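PDB 4OHF: cytosolic IMP-GMP specific 5'-nucleotidase from Legionella pneumophila subsp. pneumophila, which probably hydrolyses selected purine nucleoside 5'-monophosphates, IMP and GMP among them, to nucleoside and phosphate with the help of a magnesium ion. Local coordinates for residues B[6-11]-B[427-432]; B[352-357]-B[382-387]. All coordinates share one frame; numbering follows the deposited sequence.

How the contacts relate
Contact 1 joins the N-terminal strand to a strand near the C-terminal end, at the edge of the catalytic domain's sheet, whereas contact 2 pairs two long helices that project from the body of the chain. The 352-357 and 382-387 helices belong to the chain between the two strands of contact 1. The contact centres are 39 Å apart and their nearest atoms about 25 Å. Contact 1 bonds a phosphate ion through Arg10 and lies near the GMP site, the Arg10 side chain about 9 Å from bound GMP; the magnesium ion is farther, about 13 Å from that of Met431. Contact 2 is remote from both. Each meets the second subunit, through Arg10 and Glu355.

Contact 1 (B[6-11]-B[427-432]); sequences VFVNRI and ACIYME. With PO4 (phosphate ion), chain I.
Val6, Ile429 and Met431 form the apolar centre: CG1 of Val6 faces CE of Met431 at 3.4 Å and CD1 of Ile429 at 3.9 Å. Val6 and Met431 run side by side, and the bends in the methionine chain at chi2 and chi3 bring its methyl group back against both valine branches. Val8 adds CG1 against CG2 of Ile429; compact, branched valine and isoleucine pack closely on this face, which Phe446 covers. Across the sheet lie Phe7 and Tyr430. The flat tyrosine ring offers a face to CB of Phe7, 3.8 Å from its centroid in a CH-pi contact, and an edge to the amide of Asn9, while the two rings are inclined at 46°. Leu327 touches both aromatic residues.

Phe7 and Tyr430 are an antiparallel hydrogen-bonded pair, linked by Phe7 N to Tyr430 O at 2.9 Å and by Tyr430 N to Phe7 O; Val8 and Ile429 are the adjoining non-hydrogen-bonded pair. Strand 7-8 is thereby added, antiparallel, to strand 429-431 at one edge of the mixed sheet of this HAD-like nucleotidase, whose next strand is 319-323.

Just past Val8 the pattern resembles a classic beta bulge, Asn9 N and Arg10 N both bonding to Cys428 O. ND2 of Asn9 gives an almost straight bond to Ala427 O (2.8 Å, 171°), occupying a carbonyl just past the end of helix 418-426. At the polar end, Arg10 turns at chi3 (-70°) and presents its guanidinium edge to a phosphate ion, probably from the crystallisation liquor, NE bonding to O3 at 3.2 Å and NH2 to O2 at 3.0 Å. Two adjacent donors suit arginine to an oxyanion; Lys313, Arg319 and Thr320 N of the same chain also bond to it, as does Tyr113 of the second subunit.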
loop_
_atom_site.group_PDB
_atom_site.type_symbol
_atom_site.label_atom_id
_atom_site.label_comp_id
_atom_site.label_asym_id
_atom_site.label_seq_id
_atom_site.Cartn_x
_atom_site.Cartn_y
_atom_site.Cartn_z
ATOM N N VAL B 6 7.419 39.033 2.904
ATOM C CA VAL B 6 6.602 37.837 3.018
ATOM C C VAL B 6 6.390 37.317 1.603
ATOM O O VAL B 6 5.872 38.015 0.748
ATOM C CB VAL B 6 5.244 38.137 3.689
ATOM C CG1 VAL B 6 4.305 36.949 3.532
ATOM C CG2 VAL B 6 5.462 38.440 5.165
ATOM N N PHE B 7 6.812 36.086 1.357
ATOM C CA PHE B 7 6.685 35.479 0.048
ATOM C C PHE B 7 5.383 34.724 -0.042
ATOM O O PHE B 7 5.019 34.007 0.883
ATOM C CB PHE B 7 7.887 34.587 -0.176
ATOM C CG PHE B 7 9.170 35.291 0.118
ATOM C CD1 PHE B 7 9.568 36.382 -0.652
ATOM C CD2 PHE B 7 9.935 34.937 1.225
ATOM C CE1 PHE B 7 10.709 37.112 -0.316
ATOM C CE2 PHE B 7 11.074 35.658 1.569
ATOM C CZ PHE B 7 11.465 36.749 0.800
ATOM N N VAL B 8 4.682 34.904 -1.161
ATOM C CA VAL B 8 3.372 34.298 -1.359
ATOM C C VAL B 8 3.315 33.223 -2.437
ATOM O O VAL B 8 3.681 33.462 -3.583
ATOM C CB VAL B 8 2.323 35.396 -1.696
ATOM C CG1 VAL B 8 0.927 34.832 -1.604
ATOM C CG2 VAL B 8 2.504 36.594 -0.765
ATOM N N ASN B 9 2.857 32.035 -2.050
ATOM C CA ASN B 9 2.713 30.927 -2.989
ATOM C C ASN B 9 1.261 30.806 -3.451
ATOM O O ASN B 9 0.987 30.399 -4.573
ATOM C CB ASN B 9 3.140 29.598 -2.354
ATOM C CG ASN B 9 4.631 29.543 -2.058
ATOM O OD1 ASN B 9 5.447 30.017 -2.852
ATOM N ND2 ASN B 9 4.996 28.952 -0.917
ATOM N N ARG B 10 0.338 31.164 -2.569
ATOM C CA ARG B 10 -1.089 31.084 -2.857
ATOM C C ARG B 10 -1.821 32.168 -2.097
ATOM O O ARG B 10 -1.408 32.560 -1.008
ATOM C CB ARG B 10 -1.668 29.752 -2.402
ATOM C CG ARG B 10 -1.456 28.593 -3.314
ATOM C CD ARG B 10 -2.153 27.369 -2.729
ATOM N NE ARG B 10 -1.489 26.889 -1.523
ATOM C CZ ARG B 10 -0.236 26.441 -1.511
ATOM N NH1 ARG B 10 0.469 26.418 -2.645
ATOM N NH2 ARG B 10 0.311 26.019 -0.373
ATOM N N ILE B 11 -2.925 32.628 -2.673
ATOM C CA ILE B 11 -3.743 33.653 -2.054
ATOM C C ILE B 11 -4.197 33.272 -0.648
ATOM O O ILE B 11 -4.553 32.130 -0.395
ATOM C CB ILE B 11 -5.033 33.903 -2.879
ATOM C CG1 ILE B 11 -4.686 34.534 -4.227
ATOM C CG2 ILE B 11 -6.007 34.796 -2.095
ATOM C CD1 ILE B 11 -5.867 34.577 -5.184
ATOM N N ALA B 427 3.227 25.634 2.360
ATOM C CA ALA B 427 3.000 27.002 2.804
ATOM C C ALA B 427 2.343 27.915 1.802
ATOM O O ALA B 427 2.819 28.039 0.678
ATOM C CB ALA B 427 4.326 27.638 3.250
ATOM N N CYS B 428 1.264 28.577 2.216
ATOM C CA CYS B 428 0.601 29.510 1.320
ATOM C C CYS B 428 1.505 30.739 1.284
ATOM O O CYS B 428 1.594 31.428 0.276
ATOM C CB CYS B 428 -0.820 29.834 1.811
ATOM S SG CYS B 428 -0.990 30.422 3.504
ATOM N N ILE B 429 2.198 30.983 2.394
ATOM C CA ILE B 429 3.152 32.091 2.493
ATOM C C ILE B 429 4.268 31.663 3.434
ATOM O O ILE B 429 4.072 30.794 4.297
ATOM C CB ILE B 429 2.522 33.402 3.061
ATOM C CG1 ILE B 429 2.165 33.221 4.533
ATOM C CG2 ILE B 429 1.298 33.776 2.271
ATOM C CD1 ILE B 429 1.758 34.476 5.213
ATOM N N TYR B 430 5.443 32.249 3.246
ATOM C CA TYR B 430 6.583 31.953 4.089
ATOM C C TYR B 430 7.467 33.187 4.222
ATOM O O TYR B 430 7.456 34.068 3.377
ATOM C CB TYR B 430 7.368 30.759 3.554
ATOM C CG TYR B 430 7.910 30.905 2.158
ATOM C CD1 TYR B 430 7.086 30.724 1.057
ATOM C CD2 TYR B 430 9.266 31.192 1.936
ATOM C CE1 TYR B 430 7.581 30.821 -0.233
ATOM C CE2 TYR B 430 9.775 31.286 0.656
ATOM C CZ TYR B 430 8.924 31.100 -0.426
ATOM O OH TYR B 430 9.401 31.207 -1.711
ATOM N N MET B 431 8.208 33.261 5.318
ATOM C CA MET B 431 9.058 34.404 5.592
ATOM C C MET B 431 10.234 33.909 6.418
ATOM O O MET B 431 10.204 32.802 6.935
ATOM C CB MET B 431 8.263 35.458 6.372
ATOM C CG MET B 431 7.523 34.950 7.652
ATOM S SD MET B 431 5.849 34.182 7.446
ATOM C CE MET B 431 5.355 34.943 6.041
ATOM N N GLU B 432 11.280 34.711 6.540
ATOM C CA GLU B 432 12.412 34.271 7.329
ATOM C C GLU B 432 12.049 34.160 8.805
ATOM O O GLU B 432 12.565 33.289 9.500
ATOM C CB GLU B 432 13.585 35.221 7.155
ATOM C CG GLU B 432 14.650 35.047 8.214
ATOM C CD GLU B 432 15.654 36.178 8.207
ATOM O OE1 GLU B 432 15.251 37.318 7.880
ATOM O OE2 GLU B 432 16.832 35.933 8.544
HETATM P P PO4 I . -2.737 26.539 2.253
HETATM O O1 PO4 I . -2.947 27.239 3.545
HETATM O O2 PO4 I . -1.299 26.210 2.096
HETATM O O3 PO4 I . -3.167 27.419 1.140
HETATM O O4 PO4 I . -3.533 25.289 2.224
#

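Contact 2 (B[352-357]-B[382-387]); sequences KELEQK and LQISTV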
loop_
_atom_site.group_PDB
_atom_site.type_symbol
_atom_site.label_atom_id
_atom_site.label_comp_id
_atom_site.label_asym_id
_atom_site.label_seq_id
_atom_site.Cartn_x
_atom_site.Cartn_y
_atom_site.Cartn_z
ATOM N N LYS B 352 23.243 31.431 -26.472
ATOM C CA LYS B 352 22.083 30.904 -27.183
ATOM C C LYS B 352 21.941 31.606 -28.527
ATOM O O LYS B 352 21.403 31.042 -29.475
ATOM C CB LYS B 352 20.819 31.093 -26.340
ATOM C CG LYS B 352 19.678 30.106 -26.641
ATOM C CD LYS B 352 18.628 30.698 -27.577
ATOM C CE LYS B 352 18.008 31.964 -26.987
ATOM N NZ LYS B 352 17.422 31.729 -25.632
ATOM N N GLU B 353 22.427 32.842 -28.591
ATOM C CA GLU B 353 22.399 33.635 -29.817
ATOM C C GLU B 353 23.299 32.936 -30.824
ATOM O O GLU B 353 22.906 32.643 -31.955
ATOM C CB GLU B 353 22.952 35.038 -29.553
ATOM C CG GLU B 353 21.903 36.109 -29.334
ATOM C CD GLU B 353 21.437 36.746 -30.638
ATOM O OE1 GLU B 353 20.483 37.563 -30.594
ATOM O OE2 GLU B 353 22.033 36.431 -31.698
ATOM N N LEU B 354 24.522 32.679 -30.386
ATOM C CA LEU B 354 25.515 32.016 -31.205
ATOM C C LEU B 354 25.053 30.626 -31.594
ATOM O O LEU B 354 25.225 30.198 -32.729
ATOM C CB LEU B 354 26.838 31.933 -30.439
ATOM C CG LEU B 354 27.504 33.283 -30.153
ATOM C CD1 LEU B 354 28.728 33.080 -29.260
ATOM C CD2 LEU B 354 27.904 33.942 -31.462
ATOM N N GLU B 355 24.446 29.924 -30.653
ATOM C CA GLU B 355 24.004 28.568 -30.921
ATOM C C GLU B 355 22.906 28.466 -31.981
ATOM O O GLU B 355 22.931 27.559 -32.809
ATOM C CB GLU B 355 23.555 27.912 -29.617
ATOM C CG GLU B 355 23.461 26.403 -29.698
ATOM C CD GLU B 355 24.169 25.721 -28.547
ATOM O OE1 GLU B 355 25.384 25.984 -28.363
ATOM O OE2 GLU B 355 23.513 24.926 -27.833
ATOM N N GLN B 356 21.955 29.396 -31.965
ATOM C CA GLN B 356 20.855 29.380 -32.925
ATOM C C GLN B 356 21.404 29.613 -34.325
ATOM O O GLN B 356 21.132 28.847 -35.247
ATOM C CB GLN B 356 19.834 30.471 -32.588
ATOM C CG GLN B 356 18.402 30.197 -33.057
ATOM C CD GLN B 356 17.753 29.016 -32.320
ATOM O OE1 GLN B 356 17.983 27.845 -32.662
ATOM N NE2 GLN B 356 16.950 29.323 -31.294
ATOM N N LYS B 357 22.180 30.680 -34.468
ATOM C CA LYS B 357 22.787 31.029 -35.745
ATOM C C LYS B 357 23.547 29.817 -36.295
ATOM O O LYS B 357 23.445 29.487 -37.488
ATOM C CB LYS B 357 23.741 32.215 -35.551
ATOM C CG LYS B 357 24.372 32.749 -36.832
ATOM C CD LYS B 357 25.463 33.781 -36.531
ATOM C CE LYS B 357 24.927 35.010 -35.786
ATOM N NZ LYS B 357 24.077 35.890 -36.643
ATOM N N LEU B 382 34.434 28.023 -32.538
ATOM C CA LEU B 382 35.451 28.541 -31.613
ATOM C C LEU B 382 34.829 29.565 -30.668
ATOM O O LEU B 382 34.985 29.492 -29.447
ATOM C CB LEU B 382 36.606 29.173 -32.403
ATOM C CG LEU B 382 37.782 28.238 -32.742
ATOM C CD1 LEU B 382 37.294 26.928 -33.344
ATOM C CD2 LEU B 382 38.717 28.950 -33.707
ATOM N N GLN B 383 34.118 30.517 -31.258
ATOM C CA GLN B 383 33.422 31.560 -30.522
ATOM C C GLN B 383 32.536 30.942 -29.418
ATOM O O GLN B 383 32.513 31.406 -28.275
ATOM C CB GLN B 383 32.548 32.360 -31.493
ATOM C CG GLN B 383 32.701 33.856 -31.376
ATOM C CD GLN B 383 31.538 34.600 -31.991
ATOM O OE1 GLN B 383 31.276 34.482 -33.188
ATOM N NE2 GLN B 383 30.826 35.372 -31.171
ATOM N N ILE B 384 31.804 29.892 -29.763
ATOM C CA ILE B 384 30.944 29.252 -28.795
ATOM C C ILE B 384 31.801 28.554 -27.760
ATOM O O ILE B 384 31.429 28.467 -26.593
ATOM C CB ILE B 384 29.989 28.255 -29.482
ATOM C CG1 ILE B 384 28.997 29.027 -30.364
ATOM C CG2 ILE B 384 29.258 27.431 -28.445
ATOM C CD1 ILE B 384 28.062 28.139 -31.180
ATOM N N SER B 385 32.964 28.073 -28.179
ATOM C CA SER B 385 33.866 27.397 -27.254
ATOM C C SER B 385 34.416 28.404 -26.248
ATOM O O SER B 385 34.672 28.063 -25.087
ATOM C CB SER B 385 35.019 26.752 -28.010
ATOM O OG SER B 385 34.897 25.342 -27.988
ATOM N N THR B 386 34.588 29.644 -26.712
ATOM C CA THR B 386 35.100 30.731 -25.883
ATOM C C THR B 386 34.051 31.208 -24.867
ATOM O O THR B 386 34.342 31.335 -23.671
ATOM C CB THR B 386 35.558 31.909 -26.763
ATOM O OG1 THR B 386 36.631 31.475 -27.603
ATOM C CG2 THR B 386 36.032 33.066 -25.918
ATOM N N VAL B 387 32.832 31.463 -25.328
ATOM C CA VAL B 387 31.800 31.905 -24.406
ATOM C C VAL B 387 31.478 30.774 -23.426
ATOM O O VAL B 387 31.265 31.023 -22.243
ATOM C CB VAL B 387 30.523 32.363 -25.160
ATOM C CG1 VAL B 387 29.922 31.205 -25.938
ATOM C CG2 VAL B 387 29.515 32.936 -24.179
#
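Leu354 and Ile384 make the tightly packed part of the contact, CB of the leucine lying 3.6 Å from CG1 of the isoleucine. From there the leucine forks. Its CD1 reaches tip to tip toward CG1 of Val387, 4.0 Å away, while CD2 comes against the amide end of Gln383, where NE2 is the nearest atom. CG of Leu354 stands anti to the carbonyl carbon (chi1 -66°), an orientation that lets both methyls extend toward the facing helix. Ile384 answers in the other direction: its ethyl arm runs along the other helix, CD1 lying 3.8 Å from the backbone O of Leu354. The forked leucine suits its place because it can touch Gln383 and Val387 at once, and the beta-branched isoleucine because it offers CG1 to Leu354 and CG2 to Glu355. The segments are held by apolar packing, without a hydrogen bond between them.

The flanks are looser and polar. On one side the solvent-exposed Gln383 crosses Leu354 at about a right angle and lays its amide against the leucine methyls. On the other, Glu355 brings OE1 only to 4.1 Å from CG2 of Ile384; its OE2 makes a salt bridge with Arg447 of the second subunit, which ties this flank to the neighbouring copy.

The helix axes approach to 9.9 Å with their directions 156° apart. Leu354 inserts among Leu380, Gln383, Ile384 and Val387, and Ile384 in turn among Lys351, Leu354, Glu355 and Tyr358. This reciprocal knobs-into-holes packing is characteristic of an antiparallel coiled coil, here the long hairpin of helices 338-367 and 374-399.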